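Long-range contact in sulfate transporter/antisigma-factor antagonist STAS (Planctomyces limnophilus, PDB 3T6O), which probably acts as an anti-sigma factor antagonist through its STAS domain, in regulation of transcription: residues Gly82-Val94 with Val105-Met119. Sequence-based numbering, arbitrary orientation.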
ATOM      1  N   GLY A  82      -5.166 -16.597 -17.849  1.00 42.94           N
ATOM      2  CA  GLY A  82      -5.789 -16.418 -16.530  1.00 39.24           C
ATOM      3  C   GLY A  82      -6.965 -15.460 -16.629  1.00 35.98           C
ATOM      4  O   GLY A  82      -7.048 -14.700 -17.590  1.00 38.86           O
ATOM      5  N   VAL A  83      -7.900 -15.513 -15.689  1.00 30.37           N
ATOM      6  CA  VAL A  83      -9.035 -14.604 -15.716  1.00 26.92           C
ATOM      7  C   VAL A  83      -9.473 -14.405 -14.306  1.00 22.84           C
ATOM      8  O   VAL A  83      -9.643 -15.369 -13.567  1.00 22.25           O
ATOM      9  CB  VAL A  83     -10.275 -15.157 -16.511  1.00 27.54           C
ATOM     10  CG1 VAL A  83     -11.473 -14.199 -16.380  1.00 26.34           C
ATOM     11  CG2 VAL A  83      -9.939 -15.468 -17.967  1.00 29.42           C
ATOM     12  N   PHE A  84      -9.675 -13.153 -13.932  1.00 20.02           N
ATOM     13  CA  PHE A  84     -10.164 -12.802 -12.612  1.00 18.05           C
ATOM     14  C   PHE A  84     -11.404 -11.959 -12.880  1.00 17.33           C
ATOM     15  O   PHE A  84     -11.282 -10.839 -13.413  1.00 19.02           O
ATOM     16  CB  PHE A  84      -9.102 -11.980 -11.855  1.00 18.31           C
ATOM     17  CG  PHE A  84      -9.449 -11.719 -10.403  1.00 15.58           C
ATOM     18  CD1 PHE A  84     -10.203 -10.643 -10.054  1.00 16.33           C
ATOM     19  CD2 PHE A  84      -8.947 -12.526  -9.398  1.00 17.13           C
ATOM     20  CE1 PHE A  84     -10.537 -10.384  -8.728  1.00 16.93           C
ATOM     21  CE2 PHE A  84      -9.265 -12.298  -8.080  1.00 15.80           C
ATOM     22  CZ  PHE A  84     -10.067 -11.210  -7.739  1.00 18.24           C
ATOM     23  N   ALA A  85     -12.577 -12.508 -12.578  1.00 16.67           N
ATOM     24  CA  ALA A  85     -13.880 -11.948 -12.984  1.00 15.74           C
ATOM     25  C   ALA A  85     -14.787 -11.724 -11.765  1.00 15.75           C
ATOM     26  O   ALA A  85     -14.631 -12.325 -10.687  1.00 15.27           O
ATOM     27  CB  ALA A  85     -14.582 -12.898 -14.032  1.00 16.09           C
ATOM     28  N   LEU A  86     -15.737 -10.823 -11.923  1.00 17.53           N
ATOM     29  CA  LEU A  86     -16.776 -10.633 -10.914  1.00 17.69           C
ATOM     30  C   LEU A  86     -18.144 -10.960 -11.515  1.00 18.15           C
ATOM     31  O   LEU A  86     -18.310 -10.950 -12.754  1.00 19.52           O
ATOM     32  CB  LEU A  86     -16.776  -9.195 -10.463  1.00 18.26           C
ATOM     33  CG  LEU A  86     -15.468  -8.508 -10.058  1.00 20.51           C
ATOM     34  CD1 LEU A  86     -15.782  -7.054  -9.598  1.00 22.86           C
ATOM     35  CD2 LEU A  86     -14.763  -9.250  -8.974  1.00 14.91           C
ATOM     36  N   CYS A  87     -19.110 -11.271 -10.653  1.00 17.62           N
ATOM     37  CA  CYS A  87     -20.502 -11.357 -11.068  1.00 19.12           C
ATOM     38  C   CYS A  87     -21.439 -11.015  -9.939  1.00 19.78           C
ATOM     39  O   CYS A  87     -21.034 -10.952  -8.797  1.00 17.73           O
ATOM     40  CB  CYS A  87     -20.904 -12.720 -11.658  1.00 19.73           C
ATOM     41  SG  CYS A  87     -20.893 -14.124 -10.503  1.00 19.26           S
ATOM     42  N   SER A  88     -22.682 -10.725 -10.312  1.00 21.22           N
ATOM     43  CA  SER A  88     -23.764 -10.484  -9.359  1.00 23.51           C
ATOM     44  C   SER A  88     -23.453  -9.340  -8.403  1.00 22.73           C
ATOM     45  O   SER A  88     -23.762  -9.393  -7.211  1.00 22.87           O
ATOM     46  CB  SER A  88     -24.120 -11.781  -8.618  1.00 23.91           C
ATOM     47  OG  SER A  88     -24.664 -12.659  -9.576  1.00 27.27           O
ATOM     48  N   VAL A  89     -22.895  -8.282  -8.970  1.00 22.94           N
ATOM     49  CA  VAL A  89     -22.453  -7.107  -8.187  1.00 22.03           C
ATOM     50  C   VAL A  89     -23.661  -6.213  -8.056  1.00 23.78           C
ATOM     51  O   VAL A  89     -24.285  -5.847  -9.069  1.00 24.47           O
ATOM     52  CB  VAL A  89     -21.302  -6.378  -8.877  1.00 21.90           C
ATOM     53  CG1 VAL A  89     -20.689  -5.223  -7.950  1.00 21.51           C
ATOM     54  CG2 VAL A  89     -20.253  -7.336  -9.244  1.00 19.16           C
ATOM     55  N   SER A  90     -24.055  -5.890  -6.833  1.00 24.81           N
ATOM     56  CA  SER A  90     -25.244  -5.024  -6.656  1.00 27.56           C
ATOM     57  C   SER A  90     -25.002  -3.641  -7.258  1.00 28.98           C
ATOM     58  O   SER A  90     -23.870  -3.238  -7.412  1.00 28.63           O
ATOM     59  CB  SER A  90     -25.605  -4.834  -5.193  1.00 28.12           C
ATOM     60  OG  SER A  90     -24.661  -3.991  -4.567  1.00 30.00           O
ATOM     61  N   PRO A  91     -26.073  -2.913  -7.615  1.00 32.15           N
ATOM     62  CA  PRO A  91     -25.868  -1.589  -8.187  1.00 33.69           C
ATOM     63  C   PRO A  91     -25.035  -0.641  -7.324  1.00 34.46           C
ATOM     64  O   PRO A  91     -24.259   0.142  -7.870  1.00 35.27           O
ATOM     65  CB  PRO A  91     -27.307  -1.050  -8.393  1.00 36.21           C
ATOM     66  CG  PRO A  91     -28.144  -2.242  -8.555  1.00 35.67           C
ATOM     67  CD  PRO A  91     -27.409  -3.446  -7.938  1.00 32.46           C
ATOM     68  N   TYR A  92     -25.209  -0.692  -6.004  1.00 34.55           N
ATOM     69  CA  TYR A  92     -24.391   0.116  -5.166  0.50 33.97           C
ATOM     70  C   TYR A  92     -22.908  -0.290  -5.256  1.00 32.91           C
ATOM     71  O   TYR A  92     -22.042   0.577  -5.341  1.00 33.17           O
ATOM     72  CB  TYR A  92     -24.844   0.044  -3.725  0.50 34.69           C
ATOM     73  CG  TYR A  92     -23.918   0.838  -2.877  0.50 33.35           C
ATOM     74  CD1 TYR A  92     -23.961   2.227  -2.892  0.50 34.62           C
ATOM     75  CD2 TYR A  92     -22.967   0.224  -2.108  0.50 30.97           C
ATOM     76  CE1 TYR A  92     -23.084   2.974  -2.124  0.50 32.40           C
ATOM     77  CE2 TYR A  92     -22.105   0.958  -1.333  0.50 30.25           C
ATOM     78  CZ  TYR A  92     -22.163   2.333  -1.345  0.50 30.90           C
ATOM     79  OH  TYR A  92     -21.276   3.059  -0.578  0.50 27.46           O
ATOM     80  N   CYS A  93     -22.613  -1.595  -5.243  1.00 29.76           N
ATOM     81  CA  CYS A  93     -21.264  -2.029  -5.253  1.00 27.85           C
ATOM     82  C   CYS A  93     -20.594  -1.639  -6.573  1.00 27.10           C
ATOM     83  O   CYS A  93     -19.380  -1.343  -6.598  1.00 25.60           O
ATOM     84  CB  CYS A  93     -21.158  -3.537  -4.930  1.00 26.75           C
ATOM     85  SG  CYS A  93     -21.635  -3.932  -3.177  1.00 31.17           S
ATOM     86  N   VAL A  94     -21.378  -1.572  -7.646  1.00 27.44           N
ATOM     87  CA  VAL A  94     -20.879  -1.081  -8.922  1.00 29.06           C
ATOM     88  C   VAL A  94     -20.474   0.406  -8.790  1.00 31.25           C
ATOM     89  O   VAL A  94     -19.449   0.823  -9.350  1.00 31.31           O
ATOM     90  CB  VAL A  94     -21.899  -1.233 -10.056  1.00 30.44           C
ATOM     91  CG1 VAL A  94     -21.352  -0.601 -11.343  1.00 32.73           C
ATOM     92  CG2 VAL A  94     -22.232  -2.699 -10.310  1.00 28.54           C
ATOM     93  N   VAL A 105      -9.869  -4.270 -15.592  1.00 33.86           N
ATOM     94  CA  VAL A 105      -9.237  -5.490 -16.068  1.00 33.42           C
ATOM     95  C   VAL A 105      -9.921  -6.758 -15.542  1.00 31.24           C
ATOM     96  O   VAL A 105      -9.471  -7.850 -15.783  1.00 31.61           O
ATOM     97  CB  VAL A 105      -7.693  -5.483 -15.781  1.00 34.75           C
ATOM     98  CG1 VAL A 105      -7.112  -4.096 -16.065  1.00 38.02           C
ATOM     99  CG2 VAL A 105      -7.368  -5.874 -14.378  1.00 31.35           C
ATOM    100  N   TRP A 106     -11.009  -6.621 -14.792  1.00 29.41           N
ATOM    101  CA  TRP A 106     -11.760  -7.782 -14.306  1.00 26.18           C
ATOM    102  C   TRP A 106     -13.118  -7.819 -15.062  1.00 26.12           C
ATOM    103  O   TRP A 106     -13.954  -6.908 -14.900  1.00 25.41           O
ATOM    104  CB  TRP A 106     -12.021  -7.648 -12.817  1.00 24.88           C
ATOM    105  CG  TRP A 106     -10.824  -7.514 -11.965  1.00 23.27           C
ATOM    106  CD1 TRP A 106      -9.550  -7.917 -12.244  1.00 25.12           C
ATOM    107  CD2 TRP A 106     -10.794  -6.982 -10.662  1.00 21.44           C
ATOM    108  NE1 TRP A 106      -8.728  -7.657 -11.188  1.00 24.80           N
ATOM    109  CE2 TRP A 106      -9.474  -7.091 -10.194  1.00 24.02           C
ATOM    110  CE3 TRP A 106     -11.761  -6.423  -9.832  1.00 21.39           C
ATOM    111  CZ2 TRP A 106      -9.091  -6.618  -8.954  1.00 24.15           C
ATOM    112  CZ3 TRP A 106     -11.398  -5.976  -8.603  1.00 22.53           C
ATOM    113  CH2 TRP A 106     -10.068  -6.069  -8.165  1.00 24.08           C
ATOM    114  N   PRO A 107     -13.294  -8.781 -15.965  1.00 26.05           N
ATOM    115  CA  PRO A 107     -14.595  -8.822 -16.640  1.00 25.87           C
ATOM    116  C   PRO A 107     -15.690  -9.003 -15.609  1.00 24.11           C
ATOM    117  O   PRO A 107     -15.517  -9.765 -14.650  1.00 22.12           O
ATOM    118  CB  PRO A 107     -14.483 -10.031 -17.546  1.00 26.53           C
ATOM    119  CG  PRO A 107     -13.213 -10.674 -17.237  1.00 25.92           C
ATOM    120  CD  PRO A 107     -12.360  -9.770 -16.513  1.00 26.44           C
ATOM    121  N   ARG A 108     -16.768  -8.241 -15.757  1.00 23.62           N
ATOM    122  CA  ARG A 108     -17.911  -8.380 -14.891  1.00 22.54           C
ATOM    123  C   ARG A 108     -19.171  -8.875 -15.657  1.00 22.60           C
ATOM    124  O   ARG A 108     -19.463  -8.412 -16.758  1.00 22.25           O
ATOM    125  CB  ARG A 108     -18.170  -7.075 -14.189  1.00 22.72           C
ATOM    126  CG  ARG A 108     -19.422  -7.100 -13.301  1.00 24.57           C
ATOM    127  CD  ARG A 108     -19.414  -5.885 -12.395  1.00 26.74           C
ATOM    128  NE  ARG A 108     -19.627  -4.659 -13.140  1.00 31.82           N
ATOM    129  CZ  ARG A 108     -20.806  -4.186 -13.523  1.00 34.92           C
ATOM    130  NH1 ARG A 108     -21.943  -4.865 -13.299  1.00 35.83           N
ATOM    131  NH2 ARG A 108     -20.839  -3.025 -14.173  1.00 39.28           N
ATOM    132  N   TYR A 109     -19.900  -9.789 -15.029  1.00 21.07           N
ATOM    133  CA  TYR A 109     -21.082 -10.465 -15.626  1.00 23.07           C
ATOM    134  C   TYR A 109     -22.280 -10.394 -14.678  1.00 22.96           C
ATOM    135  O   TYR A 109     -22.121 -10.258 -13.462  1.00 22.39           O
ATOM    136  CB  TYR A 109     -20.771 -11.934 -15.929  1.00 22.24           C
ATOM    137  CG  TYR A 109     -19.627 -12.121 -16.885  1.00 23.30           C
ATOM    138  CD1 TYR A 109     -19.802 -12.010 -18.246  1.00 27.45           C
ATOM    139  CD2 TYR A 109     -18.360 -12.370 -16.416  1.00 24.90           C
ATOM    140  CE1 TYR A 109     -18.715 -12.152 -19.129  1.00 29.06           C
ATOM    141  CE2 TYR A 109     -17.290 -12.523 -17.268  1.00 24.79           C
ATOM    142  CZ  TYR A 109     -17.464 -12.408 -18.602  1.00 26.93           C
ATOM    143  OH  TYR A 109     -16.370 -12.603 -19.410  1.00 30.90           O
ATOM    144  N   SER A 110     -23.486 -10.458 -15.216  1.00 24.76           N
ATOM    145  CA  SER A 110     -24.639 -10.180 -14.359  1.00 26.06           C
ATOM    146  C   SER A 110     -24.964 -11.332 -13.441  1.00 24.67           C
ATOM    147  O   SER A 110     -25.463 -11.099 -12.379  1.00 25.45           O
ATOM    148  CB  SER A 110     -25.883  -9.766 -15.162  1.00 28.56           C
ATOM    149  OG  SER A 110     -26.297 -10.820 -15.967  1.00 32.33           O
ATOM    150  N   THR A 111     -24.666 -12.560 -13.851  1.00 23.77           N
ATOM    151  CA  THR A 111     -24.944 -13.746 -13.056  1.00 23.54           C
ATOM    152  C   THR A 111     -23.774 -14.730 -13.170  1.00 21.26           C
ATOM    153  O   THR A 111     -22.968 -14.653 -14.095  1.00 21.29           O
ATOM    154  CB  THR A 111     -26.220 -14.478 -13.533  1.00 24.65           C
ATOM    155  OG1 THR A 111     -25.953 -15.042 -14.809  1.00 25.39           O
ATOM    156  CG2 THR A 111     -27.464 -13.532 -13.651  1.00 28.43           C
ATOM    157  N   LYS A 112     -23.696 -15.648 -12.235  1.00 19.98           N
ATOM    158  CA  LYS A 112     -22.698 -16.703 -12.268  1.00 19.33           C
ATOM    159  C   LYS A 112     -22.772 -17.549 -13.542  1.00 21.18           C
ATOM    160  O   LYS A 112     -21.729 -17.876 -14.142  1.00 20.22           O
ATOM    161  CB  LYS A 112     -22.838 -17.632 -11.052  1.00 19.54           C
ATOM    162  CG  LYS A 112     -21.768 -18.732 -11.072  1.00 18.41           C
ATOM    163  CD  LYS A 112     -21.574 -19.449  -9.748  1.00 21.55           C
ATOM    164  CE  LYS A 112     -22.814 -20.170  -9.263  1.00 24.13           C
ATOM    165  NZ  LYS A 112     -22.396 -21.096  -8.134  1.00 25.54           N
ATOM    166  N   GLN A 113     -23.990 -17.939 -13.921  1.00 22.54           N
ATOM    167  CA  GLN A 113     -24.205 -18.751 -15.129  1.00 24.34           C
ATOM    168  C   GLN A 113     -23.612 -18.067 -16.347  1.00 24.34           C
ATOM    169  O   GLN A 113     -22.867 -18.691 -17.098  1.00 24.38           O
ATOM    170  CB  GLN A 113     -25.674 -19.034 -15.349  1.00 26.84           C
ATOM    171  CG  GLN A 113     -25.993 -19.944 -16.544  1.00 30.42           C
ATOM    172  CD  GLN A 113     -27.453 -20.441 -16.474  1.00 36.50           C
ATOM    173  OE1 GLN A 113     -27.770 -21.336 -15.670  1.00 39.16           O
ATOM    174  NE2 GLN A 113     -28.334 -19.870 -17.308  1.00 33.46           N
ATOM    175  N   GLU A 114     -23.886 -16.773 -16.510  1.00 24.41           N
ATOM    176  CA  GLU A 114     -23.309 -16.015 -17.615  1.00 26.08           C
ATOM    177  C   GLU A 114     -21.791 -15.949 -17.525  1.00 24.21           C
ATOM    178  O   GLU A 114     -21.078 -16.069 -18.535  1.00 25.76           O
ATOM    179  CB  GLU A 114     -23.838 -14.578 -17.637  1.00 26.97           C
ATOM    180  CG  GLU A 114     -25.268 -14.484 -17.995  1.00 34.87           C
ATOM    181  CD  GLU A 114     -25.776 -13.035 -18.047  1.00 44.05           C
ATOM    182  OE1 GLU A 114     -24.989 -12.056 -17.772  1.00 47.25           O
ATOM    183  OE2 GLU A 114     -26.974 -12.915 -18.367  1.00 49.40           O
ATOM    184  N   ALA A 115     -21.294 -15.745 -16.319  1.00 21.39           N
ATOM    185  CA  ALA A 115     -19.847 -15.641 -16.134  1.00 21.10           C
ATOM    186  C   ALA A 115     -19.158 -16.952 -16.525  1.00 21.01           C
ATOM    187  O   ALA A 115     -18.245 -16.951 -17.363  1.00 20.23           O
ATOM    188  CB  ALA A 115     -19.507 -15.233 -14.736  1.00 17.79           C
ATOM    189  N   LEU A 116     -19.688 -18.061 -16.009  1.00 21.21           N
ATOM    190  CA  LEU A 116     -19.139 -19.376 -16.307  1.00 22.28           C
ATOM    191  C   LEU A 116     -19.126 -19.754 -17.790  1.00 23.37           C
ATOM    192  O   LEU A 116     -18.123 -20.258 -18.251  1.00 24.32           O
ATOM    193  CB  LEU A 116     -19.777 -20.465 -15.468  1.00 21.69           C
ATOM    194  CG  LEU A 116     -19.503 -20.388 -13.971  1.00 22.53           C
ATOM    195  CD1 LEU A 116     -20.373 -21.488 -13.304  1.00 22.79           C
ATOM    196  CD2 LEU A 116     -17.970 -20.489 -13.570  1.00 20.66           C
ATOM    197  N   LEU A 117     -20.210 -19.483 -18.513  1.00 26.17           N
ATOM    198  CA  LEU A 117     -20.301 -19.679 -19.943  1.00 29.37           C
ATOM    199  C   LEU A 117     -19.277 -18.836 -20.716  1.00 30.06           C
ATOM    200  O   LEU A 117     -18.629 -19.343 -21.643  1.00 31.16           O
ATOM    201  CB  LEU A 117     -21.729 -19.379 -20.454  1.00 31.72           C
ATOM    202  CG  LEU A 117     -22.846 -20.346 -19.992  1.00 33.66           C
ATOM    203  CD1 LEU A 117     -24.216 -19.808 -20.350  1.00 36.52           C
ATOM    204  CD2 LEU A 117     -22.682 -21.760 -20.564  1.00 38.51           C
ATOM    205  N   ALA A 118     -19.148 -17.561 -20.338  1.00 29.03           N
ATOM    206  CA  ALA A 118     -18.183 -16.675 -20.980  1.00 29.71           C
ATOM    207  C   ALA A 118     -16.759 -17.134 -20.687  1.00 29.34           C
ATOM    208  O   ALA A 118     -15.925 -17.078 -21.555  1.00 32.44           O
ATOM    209  CB  ALA A 118     -18.375 -15.227 -20.516  1.00 28.63           C
HETATM  210  N   MSE A 119     -16.465 -17.614 -19.485  1.00 27.74           N
HETATM  211  CA  MSE A 119     -15.107 -18.049 -19.159  1.00 26.94           C
HETATM  212  C   MSE A 119     -14.686 -19.459 -19.607  1.00 29.20           C
HETATM  213  O   MSE A 119     -13.561 -19.859 -19.331  1.00 29.93           O
HETATM  214  CB  MSE A 119     -14.898 -17.918 -17.637  1.00 25.15           C
HETATM  215  CG  MSE A 119     -15.089 -16.520 -17.086  1.00 23.53           C
HETATM  216 SE   MSE A 119     -15.520 -16.473 -15.175  0.80 19.30          SE
HETATM  217  CE  MSE A 119     -13.718 -16.606 -14.455  1.00 19.39           C
TER
HETATM  218  O   HOH W   1      -9.088 -10.987 -15.542  1.00 26.53           O
HETATM  219  O   HOH W   2     -27.172 -11.923 -10.026  1.00 30.67           O
HETATM  220  O   HOH W   3     -24.781 -15.279  -9.132  1.00 42.05           O
HETATM  221  O   HOH W   4     -22.618  -7.788 -12.017  1.00 24.92           O
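Leu86 and Cys87 of strand 83-87 run parallel to Arg108 and Tyr109 of the short strand 108-109, in a ladder of three backbone bonds. Leu86 N donates to Pro107 O, Tyr109 N to Leu86 O, and Ser88 N to Tyr109 O, at 2.9 to 3.2 Å. Water extends the pairing at both ends: one molecule links Phe84 N to Val105 O, and another joins Val89 N, Tyr109 O and Arg108 NH1.

On the sheet face bearing Leu86 and Arg108, the indole of Trp106 lies alongside the Phe84 ring, their planes inclined at 49°. Phe84 CD1 sits over one indole face, 3.5 Å from Trp106 NE1, while Leu86 CD1 meets the benzo part at CE3. With Trp73, Leu69 and Val70 of helix 63-76 also against the indole, an alanine in place of Trp106 would probably open a gap between that helix and the sheet and leave the Phe84 ring freer to shift. CG of Arg108 stands anti to the backbone N (chi1 177°), which carries the chain past Val89, whose CG2 crosses its CD (3.6 Å); a bend at chi3 then brings the guanidinium to Val94, whose CG2 lies over one face of it, toward the rim.

The other face carries Ala85 and Cys87. Ala85 CB reaches the edge of the Tyr109 ring and the selenomethionine methyl, Met119 CE (3.8 Å), which also touches Val83 CG1. Cys87 SG, set between N and the carbonyl carbon (chi1 67°), rests against Lys112 CA at the start of helix 112-118, where Thr111 OG1 caps Glu114 N.

Strand 83-87, helix 91-97 and strand 108-109 thus form a beta-alpha-beta crossover at one border of the STAS sheet, with helix 63-76 and the C-terminal helix 112-118 packed on its two faces.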